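Local structure of adenosylmethionine-8-amino-7-oxononanoate aminotransferase (Methanocaldococcus jannaschii, 6ZHK) at residues 71-76 and 357-362; 272-277 and 351-356; 15-20 and 36-41; 20-23 and 27-30. The protein is a homodimeric, pyridoxal-phosphate-dependent class-III aminotransferase that probably transfers the amino group of S-adenosylmethionine to 8-amino-7-oxononanoate in biotin biosynthesis. All blocks are in the same frame, centred on the assembly; numbering follows the deposited sequence. Where two conformers were deposited one is given.

Contact 1: 71-76 and 357-362; sequences RKEIIE and EKENVI
Arg-71 and Glu-359 meet at the surface of the fold type I architecture of this class-III aminotransferase, where the start of helix 72-82 comes beside the place at which helix 343-358 ends. Their touch is slight: CG of Glu-359 lies 4.0 Å from NH2 of Arg-71, at the edge of the guanidinium and near its plane.

The tight part belongs to 71-76 itself. Arg-71 stands at the N-cap position of helix 72-82, and its side chain leaves anti to the backbone nitrogen (chi1 -174°) and then bends at chi2, which carries the guanidinium across to Glu-73. There it grips the carboxylate side-on in a salt bridge. NE gives a bond of 2.9 Å to OE1 of Glu-73, while NH2 reaches OE2 of the same residue at 3.1 Å in a nearly straight line. Both acceptors lie almost in the guanidinium plane, so the paired bonds fix the rotation of the group. Ile-355 of helix 343-358 also packs against the arginine, and the hydroxyl of Tyr-307 is hydrogen-bonded to the Arg-71 backbone nitrogen.

The solvent side is looser. Glu-359 is exposed and is the first residue to leave helical geometry after helix 343-358; the chain then passes through Asn-360 into helix 361-364. The carboxylate of Glu-359, tilted 38° from the guanidinium plane, stops short of a salt bridge, with OE2 of Glu-359 4.6 Å from NH2 of Arg-71. The arginine probably offsets some of the repulsion between the two glutamates, whose OE2 atoms, one on Glu-73 and one on Glu-359, are 4.5 Å apart.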
loop_
_atom_site.group_PDB
_atom_site.type_symbol
_atom_site.label_atom_id
_atom_site.label_comp_id
_atom_site.label_asym_id
_atom_site.label_seq_id
_atom_site.Cartn_x
_atom_site.Cartn_y
_atom_site.Cartn_z
ATOM N N ARG A 71 -0.191 -23.363 -6.684
ATOM C CA ARG A 71 -1.578 -23.617 -7.018
ATOM C C ARG A 71 -1.817 -23.163 -8.451
ATOM O O ARG A 71 -1.751 -21.978 -8.729
ATOM C CB ARG A 71 -2.519 -22.908 -6.040
ATOM C CG ARG A 71 -3.972 -23.271 -6.287
ATOM C CD ARG A 71 -4.234 -24.632 -5.679
ATOM N NE ARG A 71 -5.500 -25.065 -6.256
ATOM C CZ ARG A 71 -6.394 -25.810 -5.617
ATOM N NH1 ARG A 71 -6.158 -26.202 -4.377
ATOM N NH2 ARG A 71 -7.522 -26.169 -6.230
ATOM N N LYS A 72 -2.106 -24.116 -9.362
ATOM C CA LYS A 72 -2.043 -23.828 -10.794
ATOM C C LYS A 72 -3.063 -22.787 -11.249
ATOM O O LYS A 72 -2.723 -21.955 -12.093
ATOM C CB LYS A 72 -2.217 -25.092 -11.655
ATOM C CG LYS A 72 -1.034 -26.057 -11.587
ATOM N N GLU A 73 -4.289 -22.834 -10.698
ATOM C CA GLU A 73 -5.333 -21.937 -11.197
ATOM C C GLU A 73 -4.921 -20.470 -10.995
ATOM O O GLU A 73 -5.246 -19.603 -11.823
ATOM C CB GLU A 73 -6.634 -22.136 -10.425
ATOM C CG GLU A 73 -7.288 -23.511 -10.616
ATOM C CD GLU A 73 -6.894 -24.523 -9.560
ATOM O OE1 GLU A 73 -5.749 -24.495 -9.109
ATOM O OE2 GLU A 73 -7.756 -25.316 -9.156
ATOM N N ILE A 74 -4.274 -20.188 -9.855
ATOM C CA ILE A 74 -3.945 -18.818 -9.528
ATOM C C ILE A 74 -2.766 -18.402 -10.409
ATOM O O ILE A 74 -2.758 -17.302 -10.974
ATOM C CB ILE A 74 -3.624 -18.653 -8.021
ATOM C CG1 ILE A 74 -4.741 -19.228 -7.145
ATOM C CG2 ILE A 74 -3.417 -17.183 -7.691
ATOM C CD1 ILE A 74 -4.385 -19.144 -5.650
ATOM N N ILE A 75 -1.724 -19.243 -10.432
ATOM C CA ILE A 75 -0.554 -18.962 -11.266
ATOM C C ILE A 75 -0.990 -18.779 -12.720
ATOM O O ILE A 75 -0.631 -17.798 -13.392
ATOM C CB ILE A 75 0.540 -20.063 -11.096
ATOM C CG1 ILE A 75 1.240 -19.988 -9.735
ATOM C CG2 ILE A 75 1.595 -20.047 -12.215
ATOM C CD1 ILE A 75 1.878 -21.321 -9.370
ATOM N N GLU A 76 -1.841 -19.668 -13.229
ATOM C CA GLU A 76 -2.292 -19.550 -14.618
ATOM C C GLU A 76 -3.135 -18.285 -14.864
ATOM O O GLU A 76 -3.070 -17.695 -15.943
ATOM C CB GLU A 76 -2.947 -20.865 -15.102
ATOM C CG GLU A 76 -1.887 -22.009 -15.230
ATOM C CD GLU A 76 -0.619 -21.716 -16.054
ATOM O OE1 GLU A 76 -0.786 -21.228 -17.195
ATOM O OE2 GLU A 76 0.547 -21.964 -15.561
ATOM N N GLU A 357 -15.346 -21.773 -4.525
ATOM C CA GLU A 357 -16.638 -22.199 -4.996
ATOM C C GLU A 357 -16.565 -23.612 -5.572
ATOM O O GLU A 357 -17.367 -24.475 -5.198
ATOM C CB GLU A 357 -17.102 -21.190 -6.037
ATOM C CG GLU A 357 -18.554 -21.394 -6.396
ATOM C CD GLU A 357 -19.094 -20.183 -7.118
ATOM O OE1 GLU A 357 -18.752 -20.033 -8.308
ATOM O OE2 GLU A 357 -19.825 -19.390 -6.479
ATOM N N LYS A 358 -15.593 -23.842 -6.464
ATOM C CA LYS A 358 -15.490 -25.107 -7.187
ATOM C C LYS A 358 -15.009 -26.255 -6.291
ATOM O O LYS A 358 -15.317 -27.409 -6.592
ATOM C CB LYS A 358 -14.631 -24.940 -8.447
ATOM N N GLU A 359 -14.243 -25.996 -5.207
ATOM C CA GLU A 359 -13.732 -27.105 -4.401
ATOM C C GLU A 359 -14.411 -27.176 -3.030
ATOM O O GLU A 359 -13.971 -27.921 -2.127
ATOM C CB GLU A 359 -12.197 -27.092 -4.283
ATOM C CG GLU A 359 -11.431 -26.989 -5.618
ATOM C CD GLU A 359 -11.867 -27.803 -6.854
ATOM O OE1 GLU A 359 -12.491 -28.865 -6.700
ATOM O OE2 GLU A 359 -11.557 -27.396 -7.989
ATOM N N ASN A 360 -15.448 -26.354 -2.829
ATOM C CA ASN A 360 -16.199 -26.423 -1.591
ATOM C C ASN A 360 -15.258 -26.313 -0.368
ATOM O O ASN A 360 -15.335 -27.074 0.609
ATOM C CB ASN A 360 -17.141 -27.630 -1.652
ATOM C CG ASN A 360 -18.361 -27.557 -0.751
ATOM O OD1 ASN A 360 -18.834 -26.480 -0.367
ATOM N ND2 ASN A 360 -18.896 -28.715 -0.403
ATOM N N VAL A 361 -14.404 -25.275 -0.399
ATOM C CA VAL A 361 -13.350 -25.136 0.580
ATOM C C VAL A 361 -13.866 -25.056 2.018
ATOM O O VAL A 361 -13.300 -25.702 2.917
ATOM C CB VAL A 361 -12.434 -23.946 0.211
ATOM C CG1 VAL A 361 -11.434 -23.720 1.322
ATOM C CG2 VAL A 361 -11.727 -24.263 -1.111
ATOM N N ILE A 362 -14.878 -24.209 2.268
ATOM C CA ILE A 362 -15.276 -23.957 3.649
ATOM C C ILE A 362 -15.859 -25.237 4.257
ATOM O O ILE A 362 -15.537 -25.549 5.403
ATOM C CB ILE A 362 -16.232 -22.745 3.769
ATOM C CG1 ILE A 362 -15.567 -21.473 3.222
ATOM C CG2 ILE A 362 -16.824 -22.554 5.188
ATOM C CD1 ILE A 362 -14.311 -21.131 3.904
#

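Contact 2: 272-277 and 351-356; sequences TGFGRT and ATLEIF
Apolar contacts join Phe-274 to two residues one helical turn apart, Leu-353 and Phe-356. The methyl CD2 of Leu-353 comes to the edge of the Phe-274 ring, close to its plane, and touches CE1 at 3.7 Å. The CB bond of the leucine does not aim at the loop, but with CG anti to the carbonyl carbon (chi1 -73°) the end of the side chain comes nearer. At the other end of the phenylalanine, CB of Phe-274 lies 4.1 Å from CZ of Phe-356.

A polar atom meets an aromatic edge in the second kind of contact. The carbonyl oxygen of Phe-274 lies near the plane of the Phe-356 ring, 3.3 Å from CZ, a placement consistent with a weak C-H...O interaction. This oxygen is buried and has no hydrogen-bond partner in the model.

These contacts tie helix 343-358 to the loop that follows strand 265-268 of the central seven-stranded sheet, the sheet of the large domain in fold type I pyridoxal-phosphate enzymes. The Phe-274 side chain is about 7 Å from that of Lys-301, the predicted cofactor-bearing lysine, which carries no cofactor here.

Edge-to-face stacking extends the cluster on both aromatic residues, Phe-274 with Phe-281 and Phe-356 with Phe-67. Leu-353 also packs on Leu-101, Leu-105 and Ile-108 of helix 96-108. Within its own helix, Phe-356 has CG2 of Thr-352 at its ring edge.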
loop_
_atom_site.group_PDB
_atom_site.type_symbol
_atom_site.label_atom_id
_atom_site.label_comp_id
_atom_site.label_asym_id
_atom_site.label_seq_id
_atom_site.Cartn_x
_atom_site.Cartn_y
_atom_site.Cartn_z
ATOM N N THR A 272 -8.646 -12.347 8.889
ATOM C CA THR A 272 -9.605 -13.413 9.135
ATOM C C THR A 272 -10.398 -13.806 7.896
ATOM O O THR A 272 -11.021 -14.883 7.844
ATOM C CB THR A 272 -10.595 -13.012 10.231
ATOM O OG1 THR A 272 -11.183 -11.755 9.862
ATOM C CG2 THR A 272 -9.882 -12.861 11.555
ATOM N N GLY A 273 -10.380 -12.952 6.878
ATOM C CA GLY A 273 -11.214 -13.195 5.716
ATOM C C GLY A 273 -10.664 -14.336 4.872
ATOM O O GLY A 273 -9.481 -14.626 4.928
ATOM N N PHE A 274 -11.568 -14.987 4.139
ATOM C CA PHE A 274 -11.240 -16.064 3.216
ATOM C C PHE A 274 -10.893 -17.346 3.944
ATOM O O PHE A 274 -9.949 -18.034 3.574
ATOM C CB PHE A 274 -10.170 -15.590 2.234
ATOM C CG PHE A 274 -10.712 -14.449 1.432
ATOM C CD1 PHE A 274 -11.633 -14.661 0.422
ATOM C CD2 PHE A 274 -10.402 -13.149 1.795
ATOM C CE1 PHE A 274 -12.211 -13.607 -0.277
ATOM C CE2 PHE A 274 -10.934 -12.091 1.081
ATOM C CZ PHE A 274 -11.809 -12.325 0.043
ATOM N N GLY A 275 -11.671 -17.645 4.989
ATOM C CA GLY A 275 -11.739 -18.990 5.557
ATOM C C GLY A 275 -10.865 -19.255 6.796
ATOM O O GLY A 275 -11.071 -20.299 7.404
ATOM N N ARG A 276 -9.902 -18.368 7.177
ATOM C CA ARG A 276 -8.963 -18.748 8.228
ATOM C C ARG A 276 -9.632 -19.127 9.558
ATOM O O ARG A 276 -9.128 -19.999 10.254
ATOM C CB ARG A 276 -7.839 -17.718 8.409
ATOM C CG ARG A 276 -6.515 -18.308 8.877
ATOM C CD ARG A 276 -5.876 -19.100 7.750
ATOM N NE ARG A 276 -5.190 -18.114 6.874
ATOM C CZ ARG A 276 -4.222 -18.403 6.026
ATOM N NH1 ARG A 276 -3.877 -19.655 5.855
ATOM N NH2 ARG A 276 -3.649 -17.470 5.277
ATOM N N THR A 277 -10.745 -18.487 9.944
ATOM C CA THR A 277 -11.370 -18.787 11.241
ATOM C C THR A 277 -12.314 -19.977 11.167
ATOM O O THR A 277 -12.827 -20.399 12.193
ATOM C CB THR A 277 -12.187 -17.623 11.826
ATOM O OG1 THR A 277 -13.299 -17.398 10.956
ATOM C CG2 THR A 277 -11.379 -16.347 11.942
ATOM N N ALA A 351 -9.183 -16.037 -9.464
ATOM C CA ALA A 351 -8.880 -17.462 -9.404
ATOM C C ALA A 351 -9.117 -18.011 -8.000
ATOM O O ALA A 351 -9.642 -19.123 -7.853
ATOM C CB ALA A 351 -7.464 -17.785 -9.828
ATOM N N THR A 352 -8.705 -17.224 -6.985
ATOM C CA THR A 352 -8.869 -17.630 -5.605
ATOM C C THR A 352 -10.337 -17.924 -5.319
ATOM O O THR A 352 -10.650 -18.985 -4.728
ATOM C CB THR A 352 -8.216 -16.660 -4.616
ATOM O OG1 THR A 352 -6.830 -16.632 -4.936
ATOM C CG2 THR A 352 -8.305 -17.080 -3.156
ATOM N N LEU A 353 -11.218 -16.977 -5.668
ATOM C CA LEU A 353 -12.620 -17.164 -5.306
ATOM C C LEU A 353 -13.183 -18.368 -6.041
ATOM O O LEU A 353 -14.072 -19.062 -5.526
ATOM C CB LEU A 353 -13.450 -15.933 -5.654
ATOM C CG LEU A 353 -13.199 -14.743 -4.732
ATOM C CD1 LEU A 353 -13.855 -13.473 -5.273
ATOM C CD2 LEU A 353 -13.680 -15.077 -3.343
ATOM N N GLU A 354 -12.716 -18.552 -7.261
ATOM C CA GLU A 354 -13.169 -19.693 -8.061
ATOM C C GLU A 354 -12.820 -21.025 -7.399
ATOM O O GLU A 354 -13.656 -21.935 -7.391
ATOM C CB GLU A 354 -12.611 -19.614 -9.486
ATOM C CG GLU A 354 -13.526 -18.920 -10.471
ATOM C CD GLU A 354 -12.831 -18.316 -11.689
ATOM O OE1 GLU A 354 -11.678 -18.727 -11.996
ATOM O OE2 GLU A 354 -13.432 -17.401 -12.317
ATOM N N ILE A 355 -11.609 -21.123 -6.811
ATOM C CA ILE A 355 -11.229 -22.292 -6.037
ATOM C C ILE A 355 -12.217 -22.481 -4.870
ATOM O O ILE A 355 -12.728 -23.600 -4.687
ATOM C CB ILE A 355 -9.765 -22.263 -5.571
ATOM C CG1 ILE A 355 -8.805 -22.386 -6.745
ATOM C CG2 ILE A 355 -9.521 -23.351 -4.515
ATOM C CD1 ILE A 355 -7.416 -21.918 -6.444
ATOM N N PHE A 356 -12.577 -21.386 -4.167
ATOM C CA PHE A 356 -13.484 -21.503 -3.031
ATOM C C PHE A 356 -14.775 -22.219 -3.402
ATOM O O PHE A 356 -15.227 -23.098 -2.651
ATOM C CB PHE A 356 -13.813 -20.170 -2.324
ATOM C CG PHE A 356 -12.789 -19.830 -1.255
ATOM C CD1 PHE A 356 -12.946 -20.300 0.028
ATOM C CD2 PHE A 356 -11.632 -19.117 -1.551
ATOM C CE1 PHE A 356 -12.032 -20.013 1.021
ATOM C CE2 PHE A 356 -10.704 -18.841 -0.561
ATOM C CZ PHE A 356 -10.888 -19.304 0.727
#

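Contact 3: 15-20 and 36-41; sequences KWDKEY and NLIIER
Between 15-20 and 36-41 the backbones come nearest at Asp-17 and Ile-38, whose CA atoms are 8.8 Å apart. Their side chains come from opposite directions, and CD1 of Ile-38 abuts OD2 of Asp-17; the 3.1 Å between those two atoms is short, and doubtful because the isoleucine was deposited in two conformers.

A water provides the polar link. It donates to OD2 of Asp-17 at 2.9 Å and accepts from ND2 of Asn-36 at 3.1 Å, bridging helix and loop where no direct hydrogen bond forms. With CG anti to the backbone nitrogen (chi1 -172°), the Asp-17 carboxylate faces 36-41. Tyr-31 OH is also hydrogen-bonded to OD2, and His-23 NE2 to OD1, so this buried carboxylate has at least three partners and would probably stay ionised. Asn-36 is also held at both ends of its amide, ND2 by the backbone oxygen of Tyr-31 and OD1 by the hydroxyl of Ser-34.

Lys-18 runs extended beyond CG and crosses obliquely by the asparagine, its CE 3.7 Å from ND2 of Asn-36. Its ammonium goes on to the carbonyl oxygen of Ser-34, so lysine and asparagine are both anchored on that serine.

Strand 38-43 pairs antiparallel with strand 46-49, with a classic beta bulge at Glu-40 and Arg-41 opposite Ile-48. Ile-38 and Ile-39 also join a parallel ladder with a strand of the second subunit, while Asp-17 on helix 10-20 packs on Ile-99 of that subunit.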
loop_
_atom_site.group_PDB
_atom_site.type_symbol
_atom_site.label_atom_id
_atom_site.label_comp_id
_atom_site.label_asym_id
_atom_site.label_seq_id
_atom_site.Cartn_x
_atom_site.Cartn_y
_atom_site.Cartn_z
ATOM N N LYS A 15 25.116 -12.443 1.690
ATOM C CA LYS A 15 25.808 -11.212 2.002
ATOM C C LYS A 15 24.990 -10.019 1.529
ATOM O O LYS A 15 24.871 -9.034 2.252
ATOM C CB LYS A 15 27.212 -11.173 1.394
ATOM C CG LYS A 15 28.005 -9.925 1.753
ATOM C CD LYS A 15 28.458 -9.033 0.584
ATOM C CE LYS A 15 29.963 -8.993 0.386
ATOM N NZ LYS A 15 30.667 -8.792 1.679
ATOM N N TRP A 16 24.466 -10.085 0.303
ATOM C CA TRP A 16 23.725 -8.975 -0.292
ATOM C C TRP A 16 22.439 -8.756 0.498
ATOM O O TRP A 16 22.035 -7.621 0.754
ATOM C CB TRP A 16 23.413 -9.279 -1.771
ATOM C CG TRP A 16 24.604 -9.215 -2.691
ATOM C CD1 TRP A 16 25.861 -8.723 -2.421
ATOM C CD2 TRP A 16 24.622 -9.589 -4.074
ATOM N NE1 TRP A 16 26.662 -8.810 -3.518
ATOM C CE2 TRP A 16 25.926 -9.315 -4.552
ATOM C CE3 TRP A 16 23.673 -10.135 -4.943
ATOM C CZ2 TRP A 16 26.280 -9.574 -5.866
ATOM C CZ3 TRP A 16 24.027 -10.383 -6.254
ATOM C CH2 TRP A 16 25.313 -10.096 -6.704
ATOM N N ASP A 17 21.826 -9.842 0.922
ATOM C CA ASP A 17 20.626 -9.759 1.731
ATOM C C ASP A 17 20.891 -8.895 2.971
ATOM O O ASP A 17 20.130 -7.981 3.303
ATOM C CB ASP A 17 20.168 -11.166 2.090
ATOM C CG ASP A 17 18.822 -11.245 2.773
ATOM O OD1 ASP A 17 17.897 -10.387 2.417
ATOM O OD2 ASP A 17 18.690 -12.130 3.673
ATOM N N LYS A 18 21.991 -9.186 3.673
ATOM C CA LYS A 18 22.311 -8.505 4.914
ATOM C C LYS A 18 22.821 -7.107 4.608
ATOM O O LYS A 18 22.738 -6.228 5.442
ATOM C CB LYS A 18 23.361 -9.344 5.674
ATOM C CG LYS A 18 22.808 -10.625 6.301
ATOM C CD LYS A 18 23.921 -11.649 6.692
ATOM C CE LYS A 18 23.294 -12.882 7.315
ATOM N NZ LYS A 18 24.290 -13.782 7.980
ATOM N N GLU A 19 23.493 -6.918 3.474
ATOM C CA GLU A 19 24.115 -5.635 3.178
ATOM C C GLU A 19 23.088 -4.593 2.718
ATOM O O GLU A 19 23.246 -3.405 3.026
ATOM C CB GLU A 19 25.206 -5.787 2.112
ATOM C CG GLU A 19 25.880 -4.512 1.641
ATOM C CD GLU A 19 26.439 -3.634 2.746
ATOM O OE1 GLU A 19 27.027 -4.214 3.681
ATOM O OE2 GLU A 19 26.241 -2.385 2.703
ATOM N N TYR A 20 22.099 -5.012 1.930
ATOM C CA TYR A 20 21.338 -4.025 1.152
ATOM C C TYR A 20 19.881 -3.904 1.585
ATOM O O TYR A 20 19.253 -2.872 1.322
ATOM C CB TYR A 20 21.316 -4.368 -0.339
ATOM C CG TYR A 20 22.690 -4.327 -0.953
ATOM C CD1 TYR A 20 23.382 -3.143 -1.046
ATOM C CD2 TYR A 20 23.280 -5.498 -1.468
ATOM C CE1 TYR A 20 24.644 -3.094 -1.636
ATOM C CE2 TYR A 20 24.545 -5.458 -2.046
ATOM C CZ TYR A 20 25.235 -4.259 -2.101
ATOM O OH TYR A 20 26.490 -4.226 -2.658
ATOM N N ASN A 36 19.855 -17.179 7.878
ATOM C CA ASN A 36 18.441 -16.890 7.683
ATOM C C ASN A 36 17.922 -17.668 6.486
ATOM O O ASN A 36 18.648 -17.937 5.548
ATOM C CB ASN A 36 18.200 -15.381 7.450
ATOM C CG ASN A 36 18.857 -14.554 8.539
ATOM O OD1 ASN A 36 18.555 -14.768 9.702
ATOM N ND2 ASN A 36 19.813 -13.702 8.208
ATOM N N LEU A 37 16.636 -18.023 6.500
ATOM C CA LEU A 37 16.024 -18.760 5.401
ATOM C C LEU A 37 15.932 -17.793 4.229
ATOM O O LEU A 37 15.417 -16.681 4.427
ATOM C CB LEU A 37 14.615 -19.083 5.898
ATOM C CG LEU A 37 13.884 -20.313 5.406
ATOM C CD1 LEU A 37 14.678 -21.586 5.655
ATOM C CD2 LEU A 37 12.574 -20.374 6.167
ATOM N N ILE A 38 16.476 -18.214 3.071
ATOM C CA ILE A 38 16.362 -17.469 1.817
ATOM C C ILE A 38 15.589 -18.352 0.852
ATOM O O ILE A 38 16.050 -19.423 0.466
ATOM C CB ILE A 38 17.719 -16.984 1.235
ATOM C CG1 ILE A 38 18.499 -16.111 2.215
ATOM C CG2 ILE A 38 17.480 -16.263 -0.103
ATOM C CD1 ILE A 38 17.736 -14.901 2.693
ATOM N N ILE A 39 14.358 -17.947 0.528
ATOM C CA ILE A 39 13.472 -18.833 -0.197
ATOM C C ILE A 39 13.682 -18.638 -1.695
ATOM O O ILE A 39 13.818 -17.514 -2.177
ATOM C CB ILE A 39 12.007 -18.623 0.266
ATOM C CG1 ILE A 39 11.835 -18.930 1.754
ATOM C CG2 ILE A 39 11.063 -19.432 -0.610
ATOM C CD1 ILE A 39 12.430 -20.321 2.177
ATOM N N GLU A 40 13.668 -19.757 -2.428
ATOM C CA GLU A 40 13.944 -19.776 -3.866
ATOM C C GLU A 40 12.738 -20.266 -4.648
ATOM O O GLU A 40 12.537 -19.883 -5.796
ATOM C CB GLU A 40 15.203 -20.606 -4.184
ATOM C CG GLU A 40 15.860 -20.130 -5.497
ATOM C CD GLU A 40 15.568 -21.062 -6.641
ATOM O OE1 GLU A 40 15.964 -20.760 -7.802
ATOM O OE2 GLU A 40 14.947 -22.106 -6.360
ATOM N N ARG A 41 11.965 -21.172 -4.055
ATOM C CA ARG A 41 10.778 -21.612 -4.754
ATOM C C ARG A 41 9.863 -22.212 -3.698
ATOM O O ARG A 41 10.166 -22.186 -2.514
ATOM C CB ARG A 41 11.129 -22.509 -5.970
ATOM C CG ARG A 41 11.568 -23.924 -5.619
ATOM C CD ARG A 41 12.217 -24.744 -6.753
ATOM N NE ARG A 41 13.017 -25.820 -6.148
ATOM C CZ ARG A 41 14.349 -25.872 -5.969
ATOM N NH1 ARG A 41 15.151 -24.909 -6.397
ATOM N NH2 ARG A 41 14.874 -26.930 -5.366
HETATM O O HOH W 1 20.621 -13.597 5.192
#

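Contact 4: 20-23 and 27-30; sequences YIWH and QMKE
Met-28 carries this whole contact from the 27-30 side, meeting Ile-21, Trp-22 and His-23. Gln-27, just before it, is the N-cap of helix 28-33: its OE1 accepts from the backbone N of Lys-29 at 2.8 Å, in the carbonyl plane and on a lone pair. The same amide is hydrogen-bonded by the second subunit, OE1 by Gly-325 N and NE2 by Phe-323 O, which fixes the flip of the group.

The Met-28 chain is bent at both chi2 (-50°) and chi3 (-69°) and curls over the backbone of 21-23. Its CG lies obliquely by the Trp-22 indole, 4.1 Å from CD1. SD of Met-28 takes a weak hydrogen bond from His-23 N, 3.5 Å long and fairly straight at 162°, and rests 3.7 Å from CB of His-23. Beyond the sulfur, CE of Met-28 comes within 3.1 Å of the Ile-21 carbonyl oxygen and 3.9 Å of CD2 of His-23.

Lys-29 packs on Gly-325 of the second subunit. Glu-30 forms a salt bridge with Lys-414 and a hydrogen bond to Phe-327 N of the second subunit.

ND1 of His-23 is hydrogen-bonded to Leu-90 O of the second subunit. The His-23 side chain is about 7 Å from that of Tyr-25, predicted to recognise substrate and stack on the adenine of S-adenosylmethionine, so 20-23 probably forms part of an N-terminal substrate-site loop at the dimer interface.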
loop_
_atom_site.group_PDB
_atom_site.type_symbol
_atom_site.label_atom_id
_atom_site.label_comp_id
_atom_site.label_asym_id
_atom_site.label_seq_id
_atom_site.Cartn_x
_atom_site.Cartn_y
_atom_site.Cartn_z
ATOM N N TYR A 20 22.099 -5.012 1.930
ATOM C CA TYR A 20 21.338 -4.025 1.152
ATOM C C TYR A 20 19.881 -3.904 1.585
ATOM O O TYR A 20 19.253 -2.872 1.322
ATOM C CB TYR A 20 21.316 -4.368 -0.339
ATOM C CG TYR A 20 22.690 -4.327 -0.953
ATOM C CD1 TYR A 20 23.382 -3.143 -1.046
ATOM C CD2 TYR A 20 23.280 -5.498 -1.468
ATOM C CE1 TYR A 20 24.644 -3.094 -1.636
ATOM C CE2 TYR A 20 24.545 -5.458 -2.046
ATOM C CZ TYR A 20 25.235 -4.259 -2.101
ATOM O OH TYR A 20 26.490 -4.226 -2.658
ATOM N N ILE A 21 19.341 -4.945 2.226
ATOM C CA ILE A 21 17.916 -4.887 2.542
ATOM C C ILE A 21 17.689 -4.538 4.011
ATOM O O ILE A 21 18.234 -5.205 4.918
ATOM C CB ILE A 21 17.216 -6.199 2.210
ATOM C CG1 ILE A 21 17.334 -6.483 0.710
ATOM C CG2 ILE A 21 15.751 -6.179 2.726
ATOM C CD1 ILE A 21 16.550 -7.759 0.248
ATOM N N TRP A 22 16.919 -3.472 4.228
ATOM C CA TRP A 22 16.382 -3.213 5.559
ATOM C C TRP A 22 15.078 -4.000 5.672
ATOM O O TRP A 22 14.067 -3.622 5.056
ATOM C CB TRP A 22 16.185 -1.695 5.708
ATOM C CG TRP A 22 15.897 -1.199 7.098
ATOM C CD1 TRP A 22 15.345 -1.886 8.147
ATOM C CD2 TRP A 22 16.023 0.153 7.535
ATOM N NE1 TRP A 22 15.215 -1.054 9.236
ATOM C CE2 TRP A 22 15.627 0.195 8.897
ATOM C CE3 TRP A 22 16.497 1.316 6.935
ATOM C CZ2 TRP A 22 15.631 1.370 9.641
ATOM C CZ3 TRP A 22 16.510 2.484 7.679
ATOM C CH2 TRP A 22 16.140 2.493 9.025
ATOM N N HIS A 23 15.132 -5.100 6.421
ATOM C CA HIS A 23 13.992 -6.019 6.456
ATOM C C HIS A 23 12.892 -5.451 7.341
ATOM O O HIS A 23 13.165 -4.711 8.284
ATOM C CB HIS A 23 14.416 -7.385 7.018
ATOM C CG HIS A 23 15.112 -8.228 5.991
ATOM N ND1 HIS A 23 14.502 -9.343 5.460
ATOM C CD2 HIS A 23 16.320 -8.092 5.384
ATOM C CE1 HIS A 23 15.297 -9.899 4.538
ATOM N NE2 HIS A 23 16.450 -9.133 4.490
ATOM N N GLN A 27 15.231 -6.805 13.776
ATOM C CA GLN A 27 16.401 -6.141 14.325
ATOM C C GLN A 27 17.580 -6.573 13.469
ATOM O O GLN A 27 18.060 -7.701 13.614
ATOM C CB GLN A 27 16.576 -6.515 15.813
ATOM C CG GLN A 27 17.897 -6.081 16.402
ATOM C CD GLN A 27 18.288 -4.667 16.048
ATOM O OE1 GLN A 27 19.171 -4.477 15.226
ATOM N NE2 GLN A 27 17.614 -3.671 16.627
ATOM N N MET A 28 18.094 -5.658 12.632
ATOM C CA MET A 28 19.012 -6.025 11.565
ATOM C C MET A 28 20.368 -6.448 12.160
ATOM O O MET A 28 21.097 -7.206 11.532
ATOM C CB MET A 28 19.200 -4.843 10.616
ATOM C CG MET A 28 17.971 -4.642 9.632
ATOM S SD MET A 28 17.483 -6.204 8.777
ATOM C CE MET A 28 18.941 -6.350 7.739
ATOM N N LYS A 29 20.703 -5.932 13.336
ATOM C CA LYS A 29 21.914 -6.390 14.035
ATOM C C LYS A 29 21.883 -7.901 14.170
ATOM O O LYS A 29 22.872 -8.565 13.904
ATOM C CB LYS A 29 22.134 -5.647 15.356
ATOM C CG LYS A 29 23.212 -6.260 16.259
ATOM C CD LYS A 29 24.008 -5.297 17.102
ATOM C CE LYS A 29 25.138 -6.015 17.840
ATOM N NZ LYS A 29 24.664 -7.323 18.389
ATOM N N GLU A 30 20.755 -8.445 14.629
ATOM C CA GLU A 30 20.660 -9.863 14.899
ATOM C C GLU A 30 20.508 -10.658 13.619
ATOM O O GLU A 30 21.056 -11.743 13.507
ATOM C CB GLU A 30 19.520 -10.137 15.869
ATOM C CG GLU A 30 19.993 -9.623 17.201
ATOM C CD GLU A 30 19.162 -10.086 18.369
ATOM O OE1 GLU A 30 18.175 -10.850 18.130
ATOM O OE2 GLU A 30 19.519 -9.678 19.504
#

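How the contacts relate
Contacts 1 and 2 share helix 343-358 and touch one another, Ile-74 packing on Thr-352 and Val-361 N probably bonding to Phe-356 O. Yet they differ in kind: contact 2 is buried and aromatic, near the predicted cofactor lysine, whereas contact 1 is a charged surface patch away from the annotated sites. Contacts 3 and 4 lie about 30 Å or more from both, centre to centre, in the N-terminal region against the second subunit. They share Tyr-20 and are joined by the probable Asp-17 to His-23 hydrogen bond. Contact 3 is partly buried and bridged by water; contact 4 is buried and relies on a methionine.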